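Local coordinates for protein periplasmic beta-glucosidase (Pseudomonas aeruginosa, PDB 6R5T) that probably hydrolyses terminal, non-reducing beta-D-glucosyl residues with release of beta-D-glucose, as a periplasmic member of glycosyl hydrolase family 3, at residues A[17-22]-A[308-313]; A[373-378]-A[470-475]; A[413-418]-A[422-427]. The protein carries 1 engineered substitution. All coordinates share one frame; numbering follows the deposited sequence.

Contact 1: residues A[17-22]-A[308-313]; sequences AEKIGQ and ADIDRA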
loop_
_atom_site.group_PDB
_atom_site.type_symbol
_atom_site.label_atom_id
_atom_site.label_comp_id
_atom_site.label_asym_id
_atom_site.label_seq_id
_atom_site.Cartn_x
_atom_site.Cartn_y
_atom_site.Cartn_z
ATOM N N ALA A 17 38.781 10.419 23.383
ATOM C CA ALA A 17 38.486 11.592 22.548
ATOM C C ALA A 17 38.881 11.308 21.097
ATOM O O ALA A 17 38.137 11.690 20.122
ATOM C CB ALA A 17 39.190 12.789 23.132
ATOM N N GLU A 18 40.075 10.734 20.913
ATOM C CA GLU A 18 40.601 10.431 19.568
ATOM C C GLU A 18 39.750 9.333 18.907
ATOM O O GLU A 18 39.470 9.437 17.694
ATOM C CB GLU A 18 42.082 10.037 19.656
ATOM C CG GLU A 18 42.966 11.257 19.898
ATOM C CD GLU A 18 44.384 10.969 20.397
ATOM O OE1 GLU A 18 45.227 11.837 20.120
ATOM O OE2 GLU A 18 44.651 9.879 20.980
ATOM N N LYS A 19 39.399 8.297 19.642
ATOM C CA LYS A 19 38.533 7.218 19.093
ATOM C C LYS A 19 37.176 7.803 18.685
ATOM O O LYS A 19 36.663 7.490 17.549
ATOM C CB LYS A 19 38.335 6.138 20.137
ATOM C CG LYS A 19 39.567 5.293 20.379
ATOM C CD LYS A 19 39.350 4.235 21.443
ATOM C CE LYS A 19 40.596 3.426 21.679
ATOM N NZ LYS A 19 40.404 2.456 22.774
ATOM N N ILE A 20 36.579 8.602 19.557
ATOM C CA ILE A 20 35.251 9.187 19.239
ATOM C C ILE A 20 35.377 10.152 18.063
ATOM O O ILE A 20 34.432 10.181 17.215
ATOM C CB ILE A 20 34.665 9.844 20.484
ATOM C CG1 ILE A 20 34.361 8.763 21.523
ATOM C CG2 ILE A 20 33.447 10.695 20.098
ATOM C CD1 ILE A 20 34.077 9.301 22.911
ATOM N N GLY A 21 36.492 10.879 17.929
ATOM C CA GLY A 21 36.682 11.765 16.764
ATOM C C GLY A 21 36.590 11.010 15.443
ATOM O O GLY A 21 36.121 11.550 14.450
ATOM N N GLN A 22 37.072 9.786 15.409
ATOM C CA GLN A 22 37.059 8.941 14.193
ATOM C C GLN A 22 35.626 8.679 13.723
ATOM O O GLN A 22 35.459 8.429 12.505
ATOM C CB GLN A 22 37.772 7.628 14.413
ATOM C CG GLN A 22 39.299 7.860 14.503
ATOM C CD GLN A 22 39.823 8.459 13.229
ATOM O OE1 GLN A 22 39.717 7.830 12.168
ATOM N NE2 GLN A 22 40.341 9.683 13.300
ATOM N N ALA A 308 33.748 -1.245 24.778
ATOM C CA ALA A 308 33.694 -2.108 23.575
ATOM C C ALA A 308 32.800 -1.480 22.473
ATOM O O ALA A 308 33.109 -1.696 21.287
ATOM C CB ALA A 308 33.203 -3.477 23.944
ATOM N N ASP A 309 31.782 -0.704 22.811
ATOM C CA ASP A 309 30.901 -0.028 21.803
ATOM C C ASP A 309 31.735 1.022 21.042
ATOM O O ASP A 309 31.742 1.067 19.778
ATOM C CB ASP A 309 29.695 0.625 22.478
ATOM C CG ASP A 309 28.731 -0.357 23.114
ATOM O OD1 ASP A 309 28.465 -1.380 22.443
ATOM O OD2 ASP A 309 28.253 -0.093 24.273
ATOM N N ILE A 310 32.514 1.843 21.761
ATOM C CA ILE A 310 33.409 2.855 21.129
ATOM C C ILE A 310 34.488 2.119 20.336
ATOM O O ILE A 310 34.810 2.520 19.211
ATOM C CB ILE A 310 34.044 3.749 22.210
ATOM C CG1 ILE A 310 32.986 4.464 23.049
ATOM C CG2 ILE A 310 35.056 4.702 21.606
ATOM C CD1 ILE A 310 32.310 5.571 22.316
ATOM N N ASP A 311 35.070 1.088 20.940
ATOM C CA ASP A 311 36.196 0.394 20.285
ATOM C C ASP A 311 35.743 -0.251 18.972
ATOM O O ASP A 311 36.543 -0.254 18.014
ATOM C CB ASP A 311 36.840 -0.628 21.212
ATOM C CG ASP A 311 37.657 0.006 22.336
ATOM O OD1 ASP A 311 37.914 1.222 22.270
ATOM O OD2 ASP A 311 38.025 -0.760 23.276
ATOM N N ARG A 312 34.540 -0.826 18.944
ATOM C CA ARG A 312 34.026 -1.539 17.743
ATOM C C ARG A 312 33.918 -0.514 16.626
ATOM O O ARG A 312 34.409 -0.778 15.521
ATOM C CB ARG A 312 32.645 -2.122 18.045
ATOM C CG ARG A 312 31.999 -2.825 16.861
ATOM C CD ARG A 312 30.481 -2.822 17.042
ATOM N NE ARG A 312 29.957 -1.530 16.540
ATOM C CZ ARG A 312 29.107 -0.741 17.191
ATOM N NH1 ARG A 312 28.663 -1.093 18.402
ATOM N NH2 ARG A 312 28.701 0.387 16.618
ATOM N N ALA A 313 33.322 0.627 16.948
ATOM C CA ALA A 313 32.988 1.695 15.992
ATOM C C ALA A 313 34.281 2.259 15.423
ATOM O O ALA A 313 34.462 2.384 14.203
ATOM C CB ALA A 313 32.126 2.720 16.650
#

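Contact 2: residues A[373-378]-A[470-475]; sequences LPLKKQ and ADLVVA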
loop_
_atom_site.group_PDB
_atom_site.type_symbol
_atom_site.label_atom_id
_atom_site.label_comp_id
_atom_site.label_asym_id
_atom_site.label_seq_id
_atom_site.Cartn_x
_atom_site.Cartn_y
_atom_site.Cartn_z
ATOM N N LEU A 373 9.300 4.900 -36.469
ATOM C CA LEU A 373 10.717 4.902 -36.114
ATOM C C LEU A 373 11.350 3.699 -36.769
ATOM O O LEU A 373 10.747 2.623 -36.858
ATOM C CB LEU A 373 10.911 4.869 -34.589
ATOM C CG LEU A 373 10.340 6.058 -33.831
ATOM C CD1 LEU A 373 10.619 5.877 -32.348
ATOM C CD2 LEU A 373 10.916 7.372 -34.347
ATOM N N PRO A 374 12.616 3.780 -37.191
ATOM C CA PRO A 374 13.436 4.982 -37.088
ATOM C C PRO A 374 13.112 6.043 -38.156
ATOM O O PRO A 374 12.694 5.697 -39.250
ATOM C CB PRO A 374 14.842 4.456 -37.296
ATOM C CG PRO A 374 14.669 3.226 -38.170
ATOM C CD PRO A 374 13.346 2.629 -37.742
ATOM N N LEU A 375 13.327 7.285 -37.800
ATOM C CA LEU A 375 13.172 8.467 -38.690
ATOM C C LEU A 375 14.323 8.530 -39.699
ATOM O O LEU A 375 15.427 8.127 -39.420
ATOM C CB LEU A 375 13.184 9.743 -37.858
ATOM C CG LEU A 375 12.111 9.871 -36.769
ATOM C CD1 LEU A 375 12.287 11.167 -36.030
ATOM C CD2 LEU A 375 10.734 9.730 -37.324
ATOM N N LYS A 376 14.051 9.150 -40.836
ATOM C CA LYS A 376 15.093 9.535 -41.807
ATOM C C LYS A 376 15.589 10.922 -41.431
ATOM O O LYS A 376 14.768 11.720 -40.934
ATOM C CB LYS A 376 14.518 9.591 -43.221
ATOM C CG LYS A 376 13.985 8.275 -43.739
ATOM C CD LYS A 376 13.764 8.344 -45.217
ATOM C CE LYS A 376 12.527 7.615 -45.672
ATOM N NZ LYS A 376 12.703 7.150 -47.067
ATOM N N LYS A 377 16.875 11.172 -41.681
ATOM C CA LYS A 377 17.516 12.480 -41.390
ATOM C C LYS A 377 17.180 13.426 -42.534
ATOM O O LYS A 377 18.084 13.756 -43.315
ATOM C CB LYS A 377 19.028 12.333 -41.253
ATOM C CG LYS A 377 19.469 11.499 -40.075
ATOM C CD LYS A 377 20.946 11.444 -39.906
ATOM C CE LYS A 377 21.310 10.663 -38.673
ATOM N NZ LYS A 377 22.765 10.433 -38.554
ATOM N N GLN A 378 15.950 13.890 -42.612
ATOM C CA GLN A 378 15.495 14.746 -43.726
ATOM C C GLN A 378 14.185 15.418 -43.332
ATOM O O GLN A 378 13.604 15.043 -42.304
ATOM C CB GLN A 378 15.327 13.916 -44.999
ATOM C CG GLN A 378 14.091 13.035 -44.941
ATOM C CD GLN A 378 13.960 12.105 -46.118
ATOM O OE1 GLN A 378 14.948 11.713 -46.730
ATOM N NE2 GLN A 378 12.732 11.730 -46.407
ATOM N N ALA A 470 5.548 21.515 -39.872
ATOM C CA ALA A 470 6.519 20.404 -39.858
ATOM C C ALA A 470 5.931 19.166 -40.537
ATOM O O ALA A 470 4.727 19.129 -40.701
ATOM C CB ALA A 470 6.934 20.098 -38.440
ATOM N N ASP A 471 6.778 18.191 -40.827
ATOM C CA ASP A 471 6.374 16.874 -41.349
ATOM C C ASP A 471 5.985 15.965 -40.173
ATOM O O ASP A 471 5.207 15.040 -40.375
ATOM C CB ASP A 471 7.501 16.247 -42.145
ATOM C CG ASP A 471 7.870 17.069 -43.370
ATOM O OD1 ASP A 471 6.952 17.585 -44.006
ATOM O OD2 ASP A 471 9.058 17.251 -43.610
ATOM N N LEU A 472 6.581 16.172 -39.003
ATOM C CA LEU A 472 6.272 15.289 -37.865
ATOM C C LEU A 472 6.715 15.999 -36.595
ATOM O O LEU A 472 7.449 17.012 -36.684
ATOM C CB LEU A 472 6.967 13.940 -38.009
ATOM C CG LEU A 472 8.481 13.930 -37.957
ATOM C CD1 LEU A 472 8.983 13.591 -36.548
ATOM C CD2 LEU A 472 8.990 12.913 -38.972
ATOM N N VAL A 473 6.224 15.493 -35.481
ATOM C CA VAL A 473 6.458 16.137 -34.161
ATOM C C VAL A 473 7.184 15.172 -33.251
ATOM O O VAL A 473 6.706 14.031 -33.096
ATOM C CB VAL A 473 5.141 16.560 -33.519
ATOM C CG1 VAL A 473 5.363 17.072 -32.114
ATOM C CG2 VAL A 473 4.394 17.589 -34.370
ATOM N N VAL A 474 8.306 15.624 -32.720
ATOM C CA VAL A 474 9.009 14.921 -31.606
ATOM C C VAL A 474 8.655 15.702 -30.345
ATOM O O VAL A 474 9.167 16.824 -30.163
ATOM C CB VAL A 474 10.513 14.828 -31.849
ATOM C CG1 VAL A 474 11.252 14.199 -30.673
ATOM C CG2 VAL A 474 10.785 14.000 -33.092
ATOM N N ALA A 475 7.788 15.150 -29.509
ATOM C CA ALA A 475 7.349 15.803 -28.271
ATOM C C ALA A 475 8.215 15.253 -27.133
ATOM O O ALA A 475 8.228 14.036 -26.919
ATOM C CB ALA A 475 5.896 15.565 -28.016
#

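Contact 3: residues A[413-418]-A[422-427]; sequences GLANAV and ATLLYA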
loop_
_atom_site.group_PDB
_atom_site.type_symbol
_atom_site.label_atom_id
_atom_site.label_comp_id
_atom_site.label_asym_id
_atom_site.label_seq_id
_atom_site.Cartn_x
_atom_site.Cartn_y
_atom_site.Cartn_z
ATOM N N GLY A 413 20.911 16.932 -29.512
ATOM C CA GLY A 413 21.223 15.620 -30.095
ATOM C C GLY A 413 20.634 15.507 -31.498
ATOM O O GLY A 413 21.324 14.991 -32.411
ATOM N N LEU A 414 19.416 15.994 -31.676
ATOM C CA LEU A 414 18.782 15.938 -33.006
ATOM C C LEU A 414 19.552 16.880 -33.946
ATOM O O LEU A 414 19.872 16.454 -35.040
ATOM C CB LEU A 414 17.329 16.337 -32.877
ATOM C CG LEU A 414 16.489 15.344 -32.092
ATOM C CD1 LEU A 414 15.130 15.925 -31.902
ATOM C CD2 LEU A 414 16.420 13.993 -32.767
ATOM N N ALA A 415 19.941 18.068 -33.465
ATOM C CA ALA A 415 20.682 19.056 -34.306
ATOM C C ALA A 415 22.000 18.432 -34.745
ATOM O O ALA A 415 22.406 18.570 -35.928
ATOM C CB ALA A 415 20.885 20.346 -33.538
ATOM N N ASN A 416 22.698 17.765 -33.828
ATOM C CA ASN A 416 23.989 17.093 -34.091
ATOM C C ASN A 416 23.821 16.021 -35.174
ATOM O O ASN A 416 24.697 15.858 -36.034
ATOM C CB ASN A 416 24.552 16.455 -32.820
ATOM C CG ASN A 416 25.006 17.440 -31.764
ATOM O OD1 ASN A 416 25.205 18.640 -32.020
ATOM N ND2 ASN A 416 25.225 16.922 -30.563
ATOM N N ALA A 417 22.721 15.286 -35.113
ATOM C CA ALA A 417 22.500 14.115 -35.994
ATOM C C ALA A 417 22.217 14.597 -37.426
ATOM O O ALA A 417 22.730 13.942 -38.342
ATOM C CB ALA A 417 21.341 13.318 -35.480
ATOM N N VAL A 418 21.422 15.646 -37.590
ATOM C CA VAL A 418 20.857 16.026 -38.920
ATOM C C VAL A 418 21.772 17.043 -39.625
ATOM O O VAL A 418 21.626 17.156 -40.872
ATOM C CB VAL A 418 19.420 16.536 -38.837
ATOM C CG1 VAL A 418 18.500 15.487 -38.237
ATOM C CG2 VAL A 418 19.269 17.860 -38.119
ATOM N N ALA A 422 18.405 18.275 -42.434
ATOM C CA ALA A 422 16.989 18.432 -42.037
ATOM C C ALA A 422 16.837 19.733 -41.262
ATOM O O ALA A 422 17.853 20.276 -40.755
ATOM C CB ALA A 422 16.483 17.259 -41.208
ATOM N N THR A 423 15.619 20.220 -41.186
ATOM C CA THR A 423 15.287 21.468 -40.468
ATOM C C THR A 423 14.578 21.128 -39.156
ATOM O O THR A 423 13.453 20.627 -39.208
ATOM C CB THR A 423 14.418 22.392 -41.325
ATOM O OG1 THR A 423 15.127 22.626 -42.550
ATOM C CG2 THR A 423 14.125 23.710 -40.648
ATOM N N LEU A 424 15.116 21.594 -38.044
ATOM C CA LEU A 424 14.404 21.453 -36.756
ATOM C C LEU A 424 13.661 22.730 -36.424
ATOM O O LEU A 424 14.205 23.852 -36.624
ATOM C CB LEU A 424 15.428 21.161 -35.658
ATOM C CG LEU A 424 16.302 19.937 -35.848
ATOM C CD1 LEU A 424 17.193 19.779 -34.631
ATOM C CD2 LEU A 424 15.439 18.697 -36.079
ATOM N N LEU A 425 12.452 22.596 -35.912
ATOM C CA LEU A 425 11.654 23.753 -35.465
ATOM C C LEU A 425 11.340 23.510 -33.999
ATOM O O LEU A 425 10.827 22.450 -33.696
ATOM C CB LEU A 425 10.362 23.826 -36.265
ATOM C CG LEU A 425 10.484 23.798 -37.784
ATOM C CD1 LEU A 425 9.091 23.798 -38.372
ATOM C CD2 LEU A 425 11.274 24.996 -38.291
ATOM N N TYR A 426 11.533 24.499 -33.169
ATOM C CA TYR A 426 11.401 24.352 -31.709
ATOM C C TYR A 426 10.234 25.163 -31.184
ATOM O O TYR A 426 10.050 26.315 -31.565
ATOM C CB TYR A 426 12.700 24.759 -31.013
ATOM C CG TYR A 426 12.534 24.848 -29.523
ATOM C CD1 TYR A 426 12.387 23.692 -28.781
ATOM C CD2 TYR A 426 12.449 26.058 -28.857
ATOM C CE1 TYR A 426 12.246 23.731 -27.406
ATOM C CE2 TYR A 426 12.303 26.118 -27.484
ATOM C CZ TYR A 426 12.202 24.952 -26.746
ATOM O OH TYR A 426 11.975 25.019 -25.411
ATOM N N ALA A 427 9.524 24.626 -30.202
ATOM C CA ALA A 427 8.582 25.362 -29.367
ATOM C C ALA A 427 8.516 24.687 -28.015
ATOM O O ALA A 427 8.385 23.451 -27.967
ATOM C CB ALA A 427 7.212 25.411 -29.985
#

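Contact 1: residues A[17-22]-A[308-313]
K19, I310 and D311 join two helices on the outer layer of the TIM-barrel domain: helix 16-22, which leads into barrel strand 24-26, and helix 307-323, the second helix after the adjacent barrel strand 286-287. The short axes approach to 9.3 Å and cross at 52°, with I20 and I310 at the closest backbone pair. I310 buries the most surface. Its CG2 lies 3.9 Å from CB of K19, while its CD1 branch meets CG1 of I20, also at 3.9 Å. I310 is modelled in two conformers, so these distances hold for the one described. Isoleucine suits this inner side because its two arms reach two neighbours at once, and L296 of helix 291-301 packs against both isoleucines. Lysine suits the partly exposed rim of the interface, where M11 of helix 2-12 packs against both K19 and D311. Its chain, extended beyond CG, carries the amine across to the other helix, so one residue supplies both packing and charge. D311 receives it in a one-pronged salt bridge and is also bonded through OD1 to Q307 NE2. NZ of K19 stands 2.8 Å from OD1 of D311, on the syn side but 34° out of the carboxylate plane.

Contact 2: residues A[373-378]-A[470-475]
The isobutyl forks of L375, in a loop, and L472, on a strand, face each other, each offering both of its methyls. CD2 of L375 lies 4.0 Å from CD2 of L472, and CD1 of L375 lies 4.1 Å from CD1 of L472, so the forks meet prong to prong while the side chains approach at a slant. The two leucines arrive there differently. L375 has a common leucine conformation, with CG turned opposite its carbonyl carbon (chi1 -58°) and its CB bond pointing toward the strand. L472 has a rarer one: CG is tucked between the backbone N and the carbonyl carbon (chi1 65°), and chi2 of 96° turns the fork so that both methyls are presented to L375. V474, two residues along the strand and therefore on the same face, adds a looser touch, its CG2 4.3 Å from CD1 of L375. A beta-branched residue suits the strand here, whereas leucine gives the loop the length to span a backbone separation of 9.7 Å between the CA atoms of L375 and L472. I381 of strand 380-384 touches both L472 and V474, and F554 touches L375. V473, pointing to the other face, packs on L506 of helix 497-508. Apolar side chains on both faces of strand 472-478 are what an internal strand of an alpha/beta sandwich needs, and here the loop entering strand 380-384 covers one face of the mixed six-stranded sheet in the family 3 C-terminal domain.

Contact 3: residues A[413-418]-A[422-427]
Helix 413-418 runs almost antiparallel to strand 423-427, the short axes 9.3 Å apart at 165°, with A415 nearest L424 and V418 nearest A422 by CA. L424 has the largest area buried in this contact and lies between strand and helix. With CG opposite its carbonyl carbon (chi1 -57°), the side chain rises from the strand and sets CD1 against the helix backbone itself, 3.4 Å from N of A415 and 3.8 Å from C of L414. Leucine is long enough to reach the helix, and A415, having only CB, lets the methyl come so close; that CB is 3.9 Å from L424 CD1. L414 offers its CB at the same 3.9 Å from L424 CD1, while its side chain also packs on L553 of helix 545-553 and on V383. At the turn end, where only three residues intervene, the backbones come closest: CA atoms of V418 and A422 are 5.5 Å apart, with V418 CB 3.8 Å from A422 CB. A small alanine fits such a narrow spot. CG2 of V418 makes a looser contact with CG of L424, 4.3 Å away. Since strand 423-427 pairs in parallel with strand 380-384, the helix and the strand after it form the closing half of a beta-alpha-beta crossover in the family 3 C-terminal alpha/beta sandwich.

Overall arrangement
From the N terminus, contact 1 opens on helix 16-22 and closes 286 residues later on helix 307-323, drawing the two ends of the barrel domain together beside its first and last strands. The chain then enters the C-terminal alpha/beta domain, where contact 2 opens at 373-378. Contact 3 starts and finishes within that span, as the edge strand 423-427 turns back along helix 413-418, before 470-475 completes contact 2. These two share one sheet, their centres about 10 Å apart, and touch directly, for instance where K377 packs on A417. Contact 1 lies across the chain's centre, about 63 Å from contact 2 between centres.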